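Local coordinates for protein CPn_0803/CP_1068/CPj0803/CpB0832 (Chlamydophila pneumoniae, PDB 3Q9D), which is of unknown function but may be a coiled-coil, needle-tip component of the chlamydial type III secretion system, at residues T64-G67 with Y68-R72; E87-N90 with F91-M95. One frame throughout, in Å; residues are numbered along the deposited sequence.

Contact 1. Residues T64-G67 with Y68-R72; sequences TPIG and YTTFR
Thr70 reaches back over the turn to the backbone of Gly67, three residues earlier, and to the side chain of Ile66. Its CB lies 3.5 Å from Gly67 O and 3.9 Å from Ile66 CG2. From CB the two branches part. The methyl CG2 goes to the apolar side and meets Ile66 CG2 at 4.2 Å, a loose methyl-to-methyl contact in which the two side chains cross at about a right angle. The hydroxyl OG1 stands beside its own backbone N, opposite the carbonyl carbon (chi1 -58°), and this rotation turns it to Gly67. There it accepts the Gly67 N-H in a nearly straight bond, 2.8 Å from Gly67 N to Thr70 OG1 at 177°. The return bond, Thr70 N to Gly67 O, is longer at 3.3 Å and closes the type I beta turn Gly67-Thr70; the donor stands well above the carbonyl plane, 67° out of it. Water 2 donates to Gly67 O and accepts from Phe71 N, 2.8 Å from each, and so joins the turn to the start of helix 70-82. Water 1 donates to Pro65 O and also meets Thr64 OG1, with a weak bond to Thr70 OG1. Ile66 also packs on Ala127 and Ile130 of helix 107-133. Tyr68 OH is hydrogen-bonded to Asp161, while Thr69 OG1 bonds to Glu164 of the second subunit, and Arg72 forms a salt bridge with Asp143 of that subunit. Both polar backbone groups of buried Gly67 are thus satisfied close by, the N-H by Thr70 OG1 and the C=O by Thr70 N and water 2, whereas Tyr68 N is bonded across the subunit boundary, to Glu164 of the second subunit.

Contact 2. Residues E87-N90 with F91-M95; sequences EIAN and FFFEM
Phe93 stands its ring out from the helix and leans it back toward the N-terminal end, bringing Phe93 CD2 to 3.1 Å from Ala89 O and Phe93 CE2 to 4.0 Å from Ala89 CB. Behind this lean is the first torsion, with CG beside the backbone N and opposite the carbonyl carbon (chi1 -73°). Asn90 OD1 comes up at the ring's edge, near its plane, 4.2 Å from Phe93 CD2, the amide turned 46° from the ring. One residue earlier, Phe92 meets Ile88: the two side chains lie side by side and point the same way, Phe92 CE2 touching Ile88 CG2 at 3.9 Å. The neighbouring ring of Phe91, its CG opposite the backbone N (chi1 173°), sets Phe91 CD2 over the centre of one face of Phe92, 4.0 Å above its plane. Glu94 CG lies 3.2 Å from Asn90 O, and the chain bends beyond it. All of this rides on regular i to i+4 bonding of helix 86-98, where Phe91, Phe92, Phe93 and Glu94 donate in turn to Glu87 O, Ile88 O, Ala89 O and Asn90 O; Phe93 N to Ala89 O and Glu94 N to Asn90 O are both 2.9 Å. In this protein of the CT_584-like family the helix packs among helices 48-61, 70-82 and 107-133, so its faces have different neighbours. Toward helix 70-82, Ala89 sits on Phe79 and Ala82, and Phe93 meets the Phe79 ring edge-to-face. Phe92 packs on Val50 and Leu54 of helix 48-61, while Phe91 touches the loop residues Thr102, Gln103 and Leu105 and Glu94 OE1 is held by a hydrogen bond from Asn98 ND2, one helical turn further along.

Overall arrangement
From the N terminus the chain runs through helix 48-61 into a loop, and contact 1 closes the short turn that leads this loop into helix 70-82. That helix then carries the chain to contact 2, which lies wholly within helix 86-98 and closes no loop beyond single helical turns. The two follow in series, neither nesting nor crossing. Their centres are about 20 Å apart and their nearest atoms about 6 Å, without touching. Contact 1 backs onto helix 107-133 through Ile66; contact 2 ties to helix 70-82 through Ala89 and Phe93 and to helix 48-61 through Phe92, while Met95, in the same segment, touches helix 107-133. Contact 1 also faces two further subunits, whereas no other chain of the assembly touches contact 2.

Contact 1. Residues T64-G67 with Y68-R72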
ATOM      1  N   THR A  64     -10.405  11.511  -8.351  1.00 21.14           N
ATOM      2  CA  THR A  64      -9.558  10.553  -7.621  1.00 20.18           C
ATOM      3  C   THR A  64      -8.317  10.191  -8.452  1.00 24.17           C
ATOM      4  O   THR A  64      -8.290  10.466  -9.659  1.00 21.14           O
ATOM      5  CB  THR A  64     -10.339   9.266  -7.339  1.00 25.06           C
ATOM      6  OG1 THR A  64     -10.959   8.846  -8.556  1.00 21.75           O
ATOM      7  CG2 THR A  64     -11.431   9.513  -6.292  1.00 19.19           C
ATOM      8  N   PRO A  65      -7.306   9.540  -7.831  1.00 22.99           N
ATOM      9  CA  PRO A  65      -6.094   9.184  -8.580  1.00 24.57           C
ATOM     10  C   PRO A  65      -6.414   8.420  -9.863  1.00 26.94           C
ATOM     11  O   PRO A  65      -7.311   7.577  -9.856  1.00 25.97           O
ATOM     12  CB  PRO A  65      -5.339   8.280  -7.605  1.00 31.09           C
ATOM     13  CG  PRO A  65      -5.739   8.795  -6.256  1.00 28.33           C
ATOM     14  CD  PRO A  65      -7.204   9.153  -6.408  1.00 20.58           C
ATOM     15  N   ILE A  66      -5.734   8.738 -10.960  1.00 21.92           N
ATOM     16  CA  ILE A  66      -5.863   7.913 -12.164  1.00 18.97           C
ATOM     17  C   ILE A  66      -5.341   6.513 -11.838  1.00 25.22           C
ATOM     18  O   ILE A  66      -4.323   6.373 -11.179  1.00 21.20           O
ATOM     19  CB  ILE A  66      -5.071   8.503 -13.360  1.00 22.82           C
ATOM     20  CG1 ILE A  66      -5.669   9.853 -13.754  1.00 22.32           C
ATOM     21  CG2 ILE A  66      -5.101   7.570 -14.574  1.00 20.76           C
ATOM     22  CD1 ILE A  66      -4.909  10.559 -14.884  1.00 21.79           C
ATOM     23  N   GLY A  67      -6.041   5.487 -12.301  1.00 22.77           N
ATOM     24  CA  GLY A  67      -5.585   4.116 -12.140  1.00 20.78           C
ATOM     25  C   GLY A  67      -5.740   3.353 -13.441  1.00 17.20           C
ATOM     26  O   GLY A  67      -5.962   3.929 -14.517  1.00 17.02           O
ATOM     27  N   TYR A  68      -5.656   2.037 -13.341  1.00 16.13           N
ATOM     28  CA  TYR A  68      -5.627   1.181 -14.512  1.00 13.99           C
ATOM     29  C   TYR A  68      -7.018   1.010 -15.079  1.00 17.14           C
ATOM     30  O   TYR A  68      -7.167   0.538 -16.193  1.00 19.60           O
ATOM     31  CB  TYR A  68      -4.982  -0.192 -14.165  1.00 16.07           C
ATOM     32  CG  TYR A  68      -3.490  -0.051 -13.927  1.00 17.25           C
ATOM     33  CD1 TYR A  68      -2.571  -0.393 -14.918  1.00 15.13           C
ATOM     34  CD2 TYR A  68      -3.007   0.492 -12.747  1.00 20.19           C
ATOM     35  CE1 TYR A  68      -1.209  -0.238 -14.719  1.00 22.73           C
ATOM     36  CE2 TYR A  68      -1.635   0.641 -12.530  1.00 19.52           C
ATOM     37  CZ  TYR A  68      -0.747   0.277 -13.527  1.00 23.87           C
ATOM     38  OH  TYR A  68       0.608   0.444 -13.344  1.00 25.46           O
ATOM     39  N   THR A  69      -8.043   1.391 -14.327  1.00 17.09           N
ATOM     40  CA  THR A  69      -9.384   1.288 -14.877  1.00 13.89           C
ATOM     41  C   THR A  69      -9.900   2.614 -15.479  1.00 14.49           C
ATOM     42  O   THR A  69     -10.992   2.647 -16.056  1.00 17.78           O
ATOM     43  CB  THR A  69     -10.425   0.864 -13.819  1.00 16.95           C
ATOM     44  OG1 THR A  69     -10.477   1.855 -12.793  1.00 21.13           O
ATOM     45  CG2 THR A  69     -10.094  -0.509 -13.209  1.00 23.88           C
ATOM     46  N   THR A  70      -9.142   3.683 -15.299  1.00 16.06           N
ATOM     47  CA  THR A  70      -9.642   5.033 -15.563  1.00 17.02           C
ATOM     48  C   THR A  70      -9.912   5.290 -17.050  1.00 17.79           C
ATOM     49  O   THR A  70     -10.920   5.927 -17.407  1.00 16.95           O
ATOM     50  CB  THR A  70      -8.679   6.093 -15.023  1.00 17.42           C
ATOM     51  OG1 THR A  70      -8.503   5.888 -13.619  1.00 17.00           O
ATOM     52  CG2 THR A  70      -9.218   7.542 -15.292  1.00 17.45           C
ATOM     53  N   PHE A  71      -9.050   4.785 -17.925  1.00 17.76           N
ATOM     54  CA  PHE A  71      -9.330   4.981 -19.343  1.00 17.53           C
ATOM     55  C   PHE A  71     -10.621   4.287 -19.758  1.00 18.51           C
ATOM     56  O   PHE A  71     -11.458   4.848 -20.471  1.00 17.90           O
ATOM     57  CB  PHE A  71      -8.189   4.501 -20.241  1.00 18.84           C
ATOM     58  CG  PHE A  71      -8.452   4.795 -21.686  1.00 24.12           C
ATOM     59  CD1 PHE A  71      -8.412   6.101 -22.144  1.00 21.94           C
ATOM     60  CD2 PHE A  71      -8.826   3.794 -22.556  1.00 23.64           C
ATOM     61  CE1 PHE A  71      -8.675   6.397 -23.479  1.00 27.17           C
ATOM     62  CE2 PHE A  71      -9.109   4.075 -23.900  1.00 23.63           C
ATOM     63  CZ  PHE A  71      -9.043   5.377 -24.356  1.00 26.61           C
ATOM     64  N   ARG A  72     -10.817   3.066 -19.278  1.00 17.95           N
ATOM     65  CA  ARG A  72     -12.063   2.377 -19.565  1.00 15.90           C
ATOM     66  C   ARG A  72     -13.266   3.055 -18.923  1.00 19.95           C
ATOM     67  O   ARG A  72     -14.361   3.044 -19.479  1.00 16.69           O
ATOM     68  CB  ARG A  72     -11.966   0.893 -19.178  1.00 17.05           C
ATOM     69  CG  ARG A  72     -11.421   0.068 -20.362  1.00 24.96           C
ATOM     70  CD  ARG A  72     -11.082  -1.355 -19.995  1.00 41.74           C
ATOM     71  NE  ARG A  72      -9.976  -1.427 -19.043  1.00 45.59           N
ATOM     72  CZ  ARG A  72      -9.204  -2.498 -18.873  1.00 44.24           C
ATOM     73  NH1 ARG A  72      -9.414  -3.584 -19.602  1.00 33.93           N
ATOM     74  NH2 ARG A  72      -8.216  -2.476 -17.980  1.00 44.37           N
TER
HETATM   75  O   HOH W   1      -9.794   6.769 -10.597  1.00 23.37           O
HETATM   76  O   HOH W   2      -6.492   3.715 -17.282  1.00 16.80           O

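Contact 2. Residues E87-N90 with F91-M95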
ATOM      1  N   GLU A  87     -21.767   8.050 -33.744  1.00 30.33           N
ATOM      2  CA  GLU A  87     -21.217   9.296 -34.287  1.00 35.11           C
ATOM      3  C   GLU A  87     -20.957  10.326 -33.180  1.00 26.12           C
ATOM      4  O   GLU A  87     -20.027  11.126 -33.265  1.00 29.73           O
ATOM      5  CB  GLU A  87     -22.141   9.889 -35.353  1.00 44.06           C
ATOM      6  CG  GLU A  87     -23.582  10.028 -34.910  1.00 61.98           C
ATOM      7  CD  GLU A  87     -24.414   8.782 -35.202  1.00 78.12           C
ATOM      8  OE1 GLU A  87     -23.957   7.652 -34.898  1.00 70.98           O
ATOM      9  OE2 GLU A  87     -25.529   8.941 -35.750  1.00 87.79           O
ATOM     10  N   ILE A  88     -21.777  10.294 -32.140  1.00 23.72           N
ATOM     11  CA  ILE A  88     -21.605  11.208 -31.004  1.00 23.93           C
ATOM     12  C   ILE A  88     -20.432  10.740 -30.135  1.00 23.30           C
ATOM     13  O   ILE A  88     -19.595  11.539 -29.744  1.00 25.70           O
ATOM     14  CB  ILE A  88     -22.877  11.306 -30.168  1.00 29.02           C
ATOM     15  CG1 ILE A  88     -23.979  12.020 -30.955  1.00 37.44           C
ATOM     16  CG2 ILE A  88     -22.615  12.042 -28.849  1.00 22.80           C
ATOM     17  CD1 ILE A  88     -25.309  11.977 -30.241  1.00 47.87           C
ATOM     18  N   ALA A  89     -20.373   9.441 -29.851  1.00 22.87           N
ATOM     19  CA  ALA A  89     -19.221   8.877 -29.158  1.00 25.32           C
ATOM     20  C   ALA A  89     -17.918   9.257 -29.864  1.00 22.93           C
ATOM     21  O   ALA A  89     -16.961   9.714 -29.224  1.00 24.08           O
ATOM     22  CB  ALA A  89     -19.349   7.356 -29.052  1.00 25.55           C
ATOM     23  N   ASN A  90     -17.864   9.047 -31.180  1.00 18.78           N
ATOM     24  CA  ASN A  90     -16.642   9.350 -31.921  1.00 20.05           C
ATOM     25  C   ASN A  90     -16.304  10.836 -31.906  1.00 21.75           C
ATOM     26  O   ASN A  90     -15.135  11.208 -31.885  1.00 23.65           O
ATOM     27  CB  ASN A  90     -16.727   8.844 -33.361  1.00 23.46           C
ATOM     28  CG  ASN A  90     -16.656   7.335 -33.440  1.00 24.98           C
ATOM     29  OD1 ASN A  90     -16.231   6.669 -32.487  1.00 25.80           O
ATOM     30  ND2 ASN A  90     -17.059   6.785 -34.575  1.00 28.31           N
ATOM     31  N   PHE A  91     -17.328  11.676 -31.922  1.00 21.62           N
ATOM     32  CA  PHE A  91     -17.098  13.111 -31.849  1.00 29.17           C
ATOM     33  C   PHE A  91     -16.343  13.431 -30.560  1.00 25.79           C
ATOM     34  O   PHE A  91     -15.331  14.131 -30.582  1.00 18.50           O
ATOM     35  CB  PHE A  91     -18.419  13.875 -31.889  1.00 26.36           C
ATOM     36  CG  PHE A  91     -18.266  15.350 -31.658  1.00 30.91           C
ATOM     37  CD1 PHE A  91     -17.630  16.145 -32.596  1.00 36.12           C
ATOM     38  CD2 PHE A  91     -18.756  15.940 -30.507  1.00 35.57           C
ATOM     39  CE1 PHE A  91     -17.478  17.507 -32.394  1.00 35.29           C
ATOM     40  CE2 PHE A  91     -18.615  17.305 -30.299  1.00 40.75           C
ATOM     41  CZ  PHE A  91     -17.970  18.085 -31.249  1.00 36.32           C
ATOM     42  N   PHE A  92     -16.827  12.908 -29.438  1.00 20.42           N
ATOM     43  CA  PHE A  92     -16.177  13.192 -28.156  1.00 22.54           C
ATOM     44  C   PHE A  92     -14.818  12.523 -27.979  1.00 20.02           C
ATOM     45  O   PHE A  92     -13.918  13.098 -27.363  1.00 18.77           O
ATOM     46  CB  PHE A  92     -17.114  12.883 -26.982  1.00 24.33           C
ATOM     47  CG  PHE A  92     -18.195  13.919 -26.795  1.00 24.83           C
ATOM     48  CD1 PHE A  92     -17.859  15.238 -26.505  1.00 32.21           C
ATOM     49  CD2 PHE A  92     -19.535  13.578 -26.900  1.00 29.81           C
ATOM     50  CE1 PHE A  92     -18.845  16.206 -26.334  1.00 31.77           C
ATOM     51  CE2 PHE A  92     -20.526  14.528 -26.732  1.00 33.56           C
ATOM     52  CZ  PHE A  92     -20.185  15.844 -26.449  1.00 36.19           C
ATOM     53  N   PHE A  93     -14.654  11.315 -28.525  1.00 17.80           N
ATOM     54  CA  PHE A  93     -13.340  10.659 -28.506  1.00 19.10           C
ATOM     55  C   PHE A  93     -12.294  11.449 -29.314  1.00 21.53           C
ATOM     56  O   PHE A  93     -11.185  11.657 -28.848  1.00 21.17           O
ATOM     57  CB  PHE A  93     -13.429   9.222 -29.038  1.00 16.19           C
ATOM     58  CG  PHE A  93     -14.111   8.254 -28.081  1.00 25.14           C
ATOM     59  CD1 PHE A  93     -13.820   8.276 -26.717  1.00 19.46           C
ATOM     60  CD2 PHE A  93     -15.039   7.333 -28.548  1.00 20.13           C
ATOM     61  CE1 PHE A  93     -14.450   7.361 -25.821  1.00 16.60           C
ATOM     62  CE2 PHE A  93     -15.672   6.428 -27.671  1.00 20.53           C
ATOM     63  CZ  PHE A  93     -15.376   6.457 -26.306  1.00 22.80           C
ATOM     64  N   GLU A  94     -12.634  11.861 -30.529  1.00 21.36           N
ATOM     65  CA  GLU A  94     -11.712  12.703 -31.316  1.00 23.90           C
ATOM     66  C   GLU A  94     -11.373  13.980 -30.549  1.00 22.75           C
ATOM     67  O   GLU A  94     -10.208  14.378 -30.439  1.00 27.27           O
ATOM     68  CB  GLU A  94     -12.353  13.092 -32.646  1.00 34.53           C
ATOM     69  CG  GLU A  94     -12.556  11.952 -33.607  1.00 48.10           C
ATOM     70  CD  GLU A  94     -11.249  11.433 -34.177  1.00 60.71           C
ATOM     71  OE1 GLU A  94     -10.180  11.984 -33.827  1.00 56.74           O
ATOM     72  OE2 GLU A  94     -11.300  10.477 -34.982  1.00 67.72           O
ATOM     73  N   MET A  95     -12.404  14.627 -30.011  1.00 18.46           N
ATOM     74  CA  MET A  95     -12.224  15.855 -29.243  1.00 19.56           C
ATOM     75  C   MET A  95     -11.292  15.647 -28.036  1.00 19.77           C
ATOM     76  O   MET A  95     -10.284  16.360 -27.869  1.00 22.82           O
ATOM     77  CB  MET A  95     -13.580  16.373 -28.750  1.00 21.93           C
ATOM     78  CG  MET A  95     -13.463  17.559 -27.796  1.00 18.15           C
ATOM     79  SD  MET A  95     -14.980  17.917 -26.870  1.00 25.54           S
ATOM     80  CE  MET A  95     -16.173  17.913 -28.207  1.00 31.94           C
TER